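Local coordinates for hyaluronidase (Streptomyces koganeiensis, PDB 4UFQ), which probably hydrolyses hyaluronan and assembles from three copies of a long, strand-rich chain, at residues B[119-133]-B[136-150]. Numbering follows the deposited sequence. Where two conformers were deposited one is given.
Sequences TKGNLIALRNNTGLD and VVKGTGRIGVGIDRA. With SO4 (sulfate ion), chain Q.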
ATOM      1  N   THR B 119      -3.387   6.432  14.881  1.00 25.29           N
ATOM      2  CA  THR B 119      -2.761   5.259  15.449  1.00 23.91           C
ATOM      3  C   THR B 119      -1.308   5.571  15.774  1.00 23.14           C
ATOM      4  O   THR B 119      -0.693   6.471  15.187  1.00 23.88           O
ATOM      5  CB  THR B 119      -2.782   4.054  14.498  1.00 23.47           C
ATOM      6  OG1 THR B 119      -2.190   2.931  15.166  1.00 26.84           O
ATOM      7  CG2 THR B 119      -2.023   4.318  13.199  1.00 23.90           C
ATOM      8  N   LYS B 120      -0.750   4.805  16.701  0.55 29.72           N
ATOM      9  CA  LYS B 120       0.663   4.926  17.015  0.55 27.08           C
ATOM     10  C   LYS B 120       1.504   3.952  16.185  0.55 24.50           C
ATOM     11  O   LYS B 120       2.729   4.048  16.168  0.55 21.59           O
ATOM     12  CB  LYS B 120       0.889   4.745  18.519  0.55 31.98           C
ATOM     13  CG  LYS B 120       0.275   5.881  19.331  0.55 32.50           C
ATOM     14  CD  LYS B 120       0.282   5.614  20.825  0.55 54.61           C
ATOM     15  CE  LYS B 120      -0.301   6.794  21.593  0.55 56.64           C
ATOM     16  NZ  LYS B 120      -1.675   7.158  21.130  0.55 52.76           N
ATOM     17  N   GLY B 121       0.846   3.039  15.472  1.00 23.65           N
ATOM     18  CA  GLY B 121       1.553   2.094  14.615  1.00 21.50           C
ATOM     19  C   GLY B 121       1.901   2.565  13.208  1.00 20.33           C
ATOM     20  O   GLY B 121       1.427   3.605  12.743  1.00 21.66           O
ATOM     21  N   ASN B 122       2.729   1.784  12.515  1.00 21.96           N
ATOM     22  CA  ASN B 122       3.135   2.111  11.150  1.00 20.91           C
ATOM     23  C   ASN B 122       1.924   2.137  10.242  1.00 18.89           C
ATOM     24  O   ASN B 122       1.051   1.267  10.355  1.00 20.47           O
ATOM     25  CB  ASN B 122       4.103   1.068  10.588  1.00 19.33           C
ATOM     26  CG  ASN B 122       5.385   0.977  11.358  1.00 19.38           C
ATOM     27  OD1 ASN B 122       5.987   1.997  11.717  1.00 21.93           O
ATOM     28  ND2 ASN B 122       5.820  -0.249  11.627  1.00 22.47           N
ATOM     29  N   LEU B 123       1.851   3.116   9.353  1.00 18.91           N
ATOM     30  CA  LEU B 123       0.775   3.157   8.379  1.00 19.01           C
ATOM     31  C   LEU B 123       1.024   2.139   7.265  1.00 18.22           C
ATOM     32  O   LEU B 123       0.092   1.455   6.811  1.00 18.78           O
ATOM     33  CB  LEU B 123       0.633   4.576   7.807  1.00 19.67           C
ATOM     34  CG  LEU B 123       0.557   5.666   8.880  1.00 20.16           C
ATOM     35  CD1 LEU B 123       0.275   7.025   8.206  1.00 21.21           C
ATOM     36  CD2 LEU B 123      -0.495   5.339   9.916  1.00 20.86           C
ATOM     37  N   ILE B 124       2.276   2.017   6.839  1.00 17.53           N
ATOM     38  CA  ILE B 124       2.688   0.979   5.897  1.00 18.19           C
ATOM     39  C   ILE B 124       4.119   0.598   6.242  1.00 18.23           C
ATOM     40  O   ILE B 124       4.926   1.456   6.610  1.00 18.74           O
ATOM     41  CB  ILE B 124       2.529   1.426   4.413  1.00 17.22           C
ATOM     42  CG1 ILE B 124       2.820   0.262   3.469  1.00 19.71           C
ATOM     43  CG2 ILE B 124       3.406   2.655   4.129  1.00 18.56           C
ATOM     44  CD1 ILE B 124       2.391   0.525   2.029  1.00 23.33           C
ATOM     45  N   ALA B 125       4.431  -0.693   6.157  1.00 19.76           N
ATOM     46  CA  ALA B 125       5.784  -1.178   6.383  1.00 17.69           C
ATOM     47  C   ALA B 125       6.075  -2.278   5.388  1.00 18.73           C
ATOM     48  O   ALA B 125       5.414  -3.333   5.419  1.00 18.68           O
ATOM     49  CB  ALA B 125       5.932  -1.712   7.786  1.00 19.09           C
ATOM     50  N   LEU B 126       7.039  -2.030   4.512  1.00 19.33           N
ATOM     51  CA  LEU B 126       7.485  -2.988   3.511  1.00 17.38           C
ATOM     52  C   LEU B 126       8.842  -3.518   3.933  1.00 17.93           C
ATOM     53  O   LEU B 126       9.828  -2.765   3.921  1.00 18.60           O
ATOM     54  CB  LEU B 126       7.520  -2.361   2.098  1.00 18.66           C
ATOM     55  CG  LEU B 126       6.261  -1.586   1.696  1.00 18.36           C
ATOM     56  CD1 LEU B 126       6.414  -1.072   0.282  1.00 21.18           C
ATOM     57  CD2 LEU B 126       4.996  -2.469   1.839  1.00 19.71           C
ATOM     58  N   ARG B 127       8.882  -4.787   4.342  1.00 19.64           N
ATOM     59  CA  ARG B 127      10.033  -5.382   5.008  1.00 20.25           C
ATOM     60  C   ARG B 127      10.473  -6.656   4.315  1.00 23.10           C
ATOM     61  O   ARG B 127      10.156  -7.776   4.746  1.00 26.07           O
ATOM     62  CB  ARG B 127       9.710  -5.636   6.489  1.00 23.06           C
ATOM     63  CG  ARG B 127       9.620  -4.356   7.296  1.00 22.00           C
ATOM     64  CD  ARG B 127       9.117  -4.532   8.736  1.00 21.59           C
ATOM     65  NE  ARG B 127       9.324  -3.267   9.453  1.00 23.93           N
ATOM     66  CZ  ARG B 127       9.033  -3.040  10.729  1.00 32.67           C
ATOM     67  NH1 ARG B 127       8.508  -3.995  11.478  1.00 34.17           N
ATOM     68  NH2 ARG B 127       9.267  -1.840  11.258  1.00 31.32           N
ATOM     69  N   ASN B 128      11.230  -6.478   3.243  1.00 20.89           N
ATOM     70  CA  ASN B 128      11.682  -7.590   2.422  1.00 19.72           C
ATOM     71  C   ASN B 128      13.100  -8.018   2.774  1.00 21.64           C
ATOM     72  O   ASN B 128      13.395  -9.217   2.880  1.00 25.93           O
ATOM     73  CB  ASN B 128      11.612  -7.162   0.958  1.00 20.31           C
ATOM     74  CG  ASN B 128      11.708  -8.326   0.011  1.00 20.47           C
ATOM     75  OD1 ASN B 128      11.137  -9.380   0.259  1.00 22.43           O
ATOM     76  ND2 ASN B 128      12.461  -8.158  -1.070  1.00 24.01           N
ATOM     77  N   ASN B 129      13.975  -7.028   2.955  1.00 21.93           N
ATOM     78  CA  ASN B 129      15.394  -7.290   3.175  1.00 21.00           C
ATOM     79  C   ASN B 129      15.780  -7.317   4.653  1.00 25.74           C
ATOM     80  O   ASN B 129      15.409  -6.424   5.420  1.00 25.69           O
ATOM     81  CB  ASN B 129      16.212  -6.269   2.388  1.00 26.15           C
ATOM     82  CG  ASN B 129      16.032  -6.446   0.899  1.00 25.68           C
ATOM     83  OD1 ASN B 129      16.451  -7.462   0.338  1.00 29.22           O
ATOM     84  ND2 ASN B 129      15.366  -5.494   0.259  1.00 23.10           N
ATOM     85  N   THR B 130      16.509  -8.364   5.041  1.00 29.44           N
ATOM     86  CA  THR B 130      16.827  -8.608   6.448  1.00 24.62           C
ATOM     87  C   THR B 130      17.490  -7.380   7.080  1.00 30.15           C
ATOM     88  O   THR B 130      18.398  -6.767   6.496  1.00 27.25           O
ATOM     89  CB  THR B 130      17.738  -9.836   6.607  1.00 35.35           C
ATOM     90  OG1 THR B 130      17.093 -10.979   6.034  1.00 65.20           O
ATOM     91  CG2 THR B 130      18.034 -10.119   8.078  1.00 33.57           C
ATOM     92  N   GLY B 131      17.001  -6.996   8.255  1.00 28.46           N
ATOM     93  CA  GLY B 131      17.589  -5.891   8.993  1.00 33.03           C
ATOM     94  C   GLY B 131      17.139  -4.502   8.559  1.00 27.89           C
ATOM     95  O   GLY B 131      17.508  -3.516   9.191  1.00 26.43           O
ATOM     96  N   LEU B 132      16.321  -4.420   7.510  1.00 22.34           N
ATOM     97  CA  LEU B 132      15.940  -3.123   6.940  1.00 22.09           C
ATOM     98  C   LEU B 132      14.438  -2.886   6.949  1.00 23.69           C
ATOM     99  O   LEU B 132      13.636  -3.822   6.904  1.00 24.41           O
ATOM    100  CB  LEU B 132      16.441  -2.998   5.487  1.00 24.82           C
ATOM    101  CG  LEU B 132      17.955  -3.139   5.281  1.00 27.18           C
ATOM    102  CD1 LEU B 132      18.318  -3.016   3.806  1.00 23.07           C
ATOM    103  CD2 LEU B 132      18.713  -2.099   6.107  1.00 27.86           C
ATOM    104  N   ASP B 133      14.074  -1.611   7.004  1.00 23.92           N
ATOM    105  CA  ASP B 133      12.766  -1.139   6.572  1.00 23.38           C
ATOM    106  C   ASP B 133      12.939  -0.596   5.161  1.00 18.81           C
ATOM    107  O   ASP B 133      13.456   0.513   4.969  1.00 17.89           O
ATOM    108  CB  ASP B 133      12.243  -0.021   7.481  1.00 22.16           C
ATOM    109  CG  ASP B 133      11.172  -0.492   8.426  1.00 38.50           C
ATOM    110  OD1 ASP B 133      10.249  -1.199   7.972  1.00 40.58           O
ATOM    111  OD2 ASP B 133      11.249  -0.147   9.620  1.00 26.06           O
ATOM    112  N   VAL B 136       8.875   2.549   4.929  1.00 15.13           N
ATOM    113  CA  VAL B 136       8.000   2.603   6.094  1.00 16.09           C
ATOM    114  C   VAL B 136       7.490   4.025   6.284  1.00 16.21           C
ATOM    115  O   VAL B 136       8.230   5.004   6.102  1.00 16.30           O
ATOM    116  CB  VAL B 136       8.708   2.085   7.359  1.00 16.43           C
ATOM    117  CG1 VAL B 136       9.891   2.974   7.753  1.00 18.65           C
ATOM    118  CG2 VAL B 136       7.740   1.938   8.529  1.00 19.52           C
ATOM    119  N   VAL B 137       6.205   4.132   6.594  1.00 16.12           N
ATOM    120  CA  VAL B 137       5.587   5.380   6.999  1.00 15.99           C
ATOM    121  C   VAL B 137       5.120   5.156   8.420  1.00 16.20           C
ATOM    122  O   VAL B 137       4.237   4.329   8.670  1.00 17.07           O
ATOM    123  CB  VAL B 137       4.429   5.815   6.062  1.00 17.41           C
ATOM    124  CG1 VAL B 137       3.887   7.181   6.484  1.00 18.39           C
ATOM    125  CG2 VAL B 137       4.841   5.861   4.605  1.00 17.72           C
ATOM    126  N   LYS B 138       5.752   5.835   9.368  1.00 19.52           N
ATOM    127  CA  LYS B 138       5.389   5.719  10.770  1.00 16.84           C
ATOM    128  C   LYS B 138       4.054   6.387  11.067  1.00 19.04           C
ATOM    129  O   LYS B 138       3.569   7.213  10.295  1.00 19.27           O
ATOM    130  CB  LYS B 138       6.485   6.365  11.639  1.00 18.95           C
ATOM    131  CG  LYS B 138       7.954   5.971  11.291  1.00 17.93           C
ATOM    132  CD  LYS B 138       8.269   4.496  11.425  1.00 18.75           C
ATOM    133  CE  LYS B 138       8.318   3.993  12.846  1.00 20.27           C
ATOM    134  NZ  LYS B 138       8.392   2.489  12.853  1.00 22.34           N
ATOM    135  N   GLY B 139       3.469   6.047  12.206  1.00 20.45           N
ATOM    136  CA  GLY B 139       2.282   6.735  12.691  1.00 20.19           C
ATOM    137  C   GLY B 139       2.440   8.258  12.749  1.00 19.82           C
ATOM    138  O   GLY B 139       1.479   8.998  12.562  1.00 21.68           O
ATOM    139  N   THR B 140       3.642   8.740  13.051  1.00 20.93           N
ATOM    140  CA  THR B 140       3.938  10.175  13.057  1.00 18.00           C
ATOM    141  C   THR B 140       3.925  10.809  11.669  1.00 19.81           C
ATOM    142  O   THR B 140       3.894  12.040  11.538  1.00 22.67           O
ATOM    143  CB  THR B 140       5.355  10.418  13.594  1.00 20.39           C
ATOM    144  OG1 THR B 140       6.272   9.655  12.795  1.00 21.22           O
ATOM    145  CG2 THR B 140       5.463  10.010  15.064  1.00 21.59           C
ATOM    146  N   GLY B 141       3.966   9.978  10.634  1.00 19.34           N
ATOM    147  CA  GLY B 141       4.071  10.451   9.273  1.00 19.21           C
ATOM    148  C   GLY B 141       5.495  10.439   8.744  1.00 16.67           C
ATOM    149  O   GLY B 141       5.699  10.610   7.544  1.00 18.45           O
ATOM    150  N   ARG B 142       6.488  10.230   9.610  1.00 16.63           N
ATOM    151  CA  ARG B 142       7.873  10.206   9.103  1.00 17.31           C
ATOM    152  C   ARG B 142       8.089   8.959   8.236  1.00 17.18           C
ATOM    153  O   ARG B 142       7.509   7.891   8.489  1.00 17.25           O
ATOM    154  CB  ARG B 142       8.904  10.251  10.233  1.00 16.21           C
ATOM    155  CG  ARG B 142       8.883  11.524  11.066  1.00 16.62           C
ATOM    156  CD  ARG B 142      10.096  11.613  11.946  1.00 18.68           C
ATOM    157  NE  ARG B 142      10.006  12.734  12.868  1.00 20.20           N
ATOM    158  CZ  ARG B 142      10.889  12.970  13.816  1.00 19.47           C
ATOM    159  NH1 ARG B 142      11.978  12.214  13.893  1.00 22.03           N
ATOM    160  NH2 ARG B 142      10.713  14.002  14.639  1.00 22.19           N
ATOM    161  N   ILE B 143       8.923   9.108   7.215  1.00 15.59           N
ATOM    162  CA  ILE B 143       9.184   8.063   6.248  1.00 15.84           C
ATOM    163  C   ILE B 143      10.627   7.616   6.300  1.00 16.61           C
ATOM    164  O   ILE B 143      11.541   8.467   6.338  1.00 15.79           O
ATOM    165  CB  ILE B 143       8.834   8.529   4.826  1.00 16.12           C
ATOM    166  CG1 ILE B 143       7.352   8.922   4.790  1.00 16.33           C
ATOM    167  CG2 ILE B 143       9.178   7.450   3.804  1.00 18.60           C
ATOM    168  CD1 ILE B 143       6.794   9.142   3.404  1.00 16.44           C
ATOM    169  N   GLY B 144      10.835   6.301   6.352  1.00 15.98           N
ATOM    170  CA  GLY B 144      12.156   5.711   6.230  1.00 15.33           C
ATOM    171  C   GLY B 144      12.283   4.908   4.952  1.00 16.13           C
ATOM    172  O   GLY B 144      11.354   4.170   4.560  1.00 16.51           O
ATOM    173  N   VAL B 145      13.441   5.049   4.300  1.00 16.14           N
ATOM    174  CA  VAL B 145      13.769   4.342   3.062  1.00 13.69           C
ATOM    175  C   VAL B 145      15.141   3.688   3.256  1.00 17.55           C
ATOM    176  O   VAL B 145      16.166   4.373   3.196  1.00 16.26           O
ATOM    177  CB  VAL B 145      13.760   5.259   1.813  1.00 15.13           C
ATOM    178  CG1 VAL B 145      14.073   4.452   0.558  1.00 15.90           C
ATOM    179  CG2 VAL B 145      12.432   6.007   1.645  1.00 16.62           C
ATOM    180  N   GLY B 146      15.183   2.388   3.509  1.00 15.66           N
ATOM    181  CA  GLY B 146      16.442   1.713   3.775  1.00 16.21           C
ATOM    182  C   GLY B 146      17.016   1.950   5.159  1.00 17.51           C
ATOM    183  O   GLY B 146      18.196   1.670   5.395  1.00 18.68           O
ATOM    184  N   ILE B 147      16.211   2.454   6.089  1.00 18.69           N
ATOM    185  CA  ILE B 147      16.675   2.621   7.458  1.00 18.62           C
ATOM    186  C   ILE B 147      16.708   1.259   8.146  1.00 20.11           C
ATOM    187  O   ILE B 147      16.121   0.276   7.663  1.00 22.79           O
ATOM    188  CB  ILE B 147      15.786   3.629   8.263  1.00 17.63           C
ATOM    189  CG1 ILE B 147      14.336   3.119   8.363  1.00 17.70           C
ATOM    190  CG2 ILE B 147      15.851   5.012   7.625  1.00 19.06           C
ATOM    191  CD1 ILE B 147      13.469   3.955   9.290  1.00 19.68           C
ATOM    192  N   ASP B 148      17.399   1.185   9.274  1.00 20.17           N
ATOM    193  CA  ASP B 148      17.429  -0.035  10.053  1.00 20.28           C
ATOM    194  C   ASP B 148      16.001  -0.372  10.478  1.00 20.87           C
ATOM    195  O   ASP B 148      15.221   0.528  10.818  1.00 23.02           O
ATOM    196  CB  ASP B 148      18.322   0.135  11.283  1.00 21.29           C
ATOM    197  CG  ASP B 148      19.796   0.307  10.936  1.00 33.39           C
ATOM    198  OD1 ASP B 148      20.215  -0.057   9.820  1.00 29.11           O
ATOM    199  OD2 ASP B 148      20.543   0.787  11.810  1.00 30.34           O
ATOM    200  N   ARG B 149      15.653  -1.654  10.452  1.00 22.19           N
ATOM    201  CA  ARG B 149      14.276  -2.054  10.720  1.00 23.80           C
ATOM    202  C   ARG B 149      13.840  -1.569  12.097  1.00 23.00           C
ATOM    203  O   ARG B 149      14.546  -1.754  13.095  1.00 24.70           O
ATOM    204  CB  ARG B 149      14.096  -3.572  10.616  1.00 27.83           C
ATOM    205  CG  ARG B 149      12.632  -3.999  10.710  1.00 30.48           C
ATOM    206  CD  ARG B 149      12.443  -5.446  10.319  1.00 31.22           C
ATOM    207  NE  ARG B 149      12.853  -5.699   8.938  1.00 28.14           N
ATOM    208  CZ  ARG B 149      12.671  -6.852   8.310  1.00 33.79           C
ATOM    209  NH1 ARG B 149      12.070  -7.846   8.943  1.00 31.68           N
ATOM    210  NH2 ARG B 149      13.079  -7.010   7.056  1.00 29.42           N
ATOM    211  N   ALA B 150      12.676  -0.933  12.118  1.00 22.85           N
ATOM    212  CA  ALA B 150      12.003  -0.447  13.330  1.00 23.55           C
ATOM    213  C   ALA B 150      12.640   0.803  13.933  1.00 22.99           C
ATOM    214  O   ALA B 150      12.190   1.300  14.968  1.00 25.69           O
ATOM    215  CB  ALA B 150      11.854  -1.559  14.392  1.00 24.62           C
TER
HETATM  216  S   SO4 Q1219       7.798  -1.512  14.511  1.00 33.93           S
HETATM  217  O1  SO4 Q1219       6.354  -1.740  14.613  1.00 37.80           O
HETATM  218  O2  SO4 Q1219       8.312  -1.017  15.793  1.00 33.90           O
HETATM  219  O3  SO4 Q1219       8.118  -0.588  13.419  1.00 33.04           O
HETATM  220  O4  SO4 Q1219       8.454  -2.794  14.249  1.00 42.51           O
HETATM  221  O   HOH W   1       4.658   4.163  14.132  1.00 22.89           O
HETATM  222  O   HOH W   2      10.739   1.978  11.368  1.00 22.86           O
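Arg-149 lays its side chain across that of Arg-127, the two guanidinium planes only 5° apart but displaced: Arg-127 CB lies over the centre of the Arg-149 group, while Arg-149 CG sits 3.6 Å from Arg-127 NE. Arg-149 is held there by Leu-132 O, which takes its NE at 2.9 Å from above the carbonyl plane. Arg-127, extended from CG to NE, grips Asp-133 side-on, NE to OD1 at 2.7 Å and NH2 to OD2. This pairing probably offsets the closeness of the two arginines, and OD2 also accepts Ala-150 N from above the carboxylate plane. The tightly packed part lies around Val-137, whose CG2 meets Ile-124 CG2 at 3.5 Å and whose N and O bond to Ile-124 O and Leu-123 N, forming a classic beta bulge. The solvent side is polar and hydrated instead, with Lys-138 and Arg-127 partly exposed. Bent at chi2 and chi3 (-61° and -71°), Lys-138 curls back to put NZ on a lone pair of Asn-122 OD1, 2.7 Å away; a water links the same NZ to Asp-133 OD2. A sulfate, probably from the crystallisation liquor, accepts from Asn-122 ND2 and Arg-127. The contact joins two successive hairpins sharing strand 132-137, between strands 124-127 and 143-145; strand 157-160 continues the sheet beside 143-145, and a strand of the second subunit pairs in parallel with 124-127.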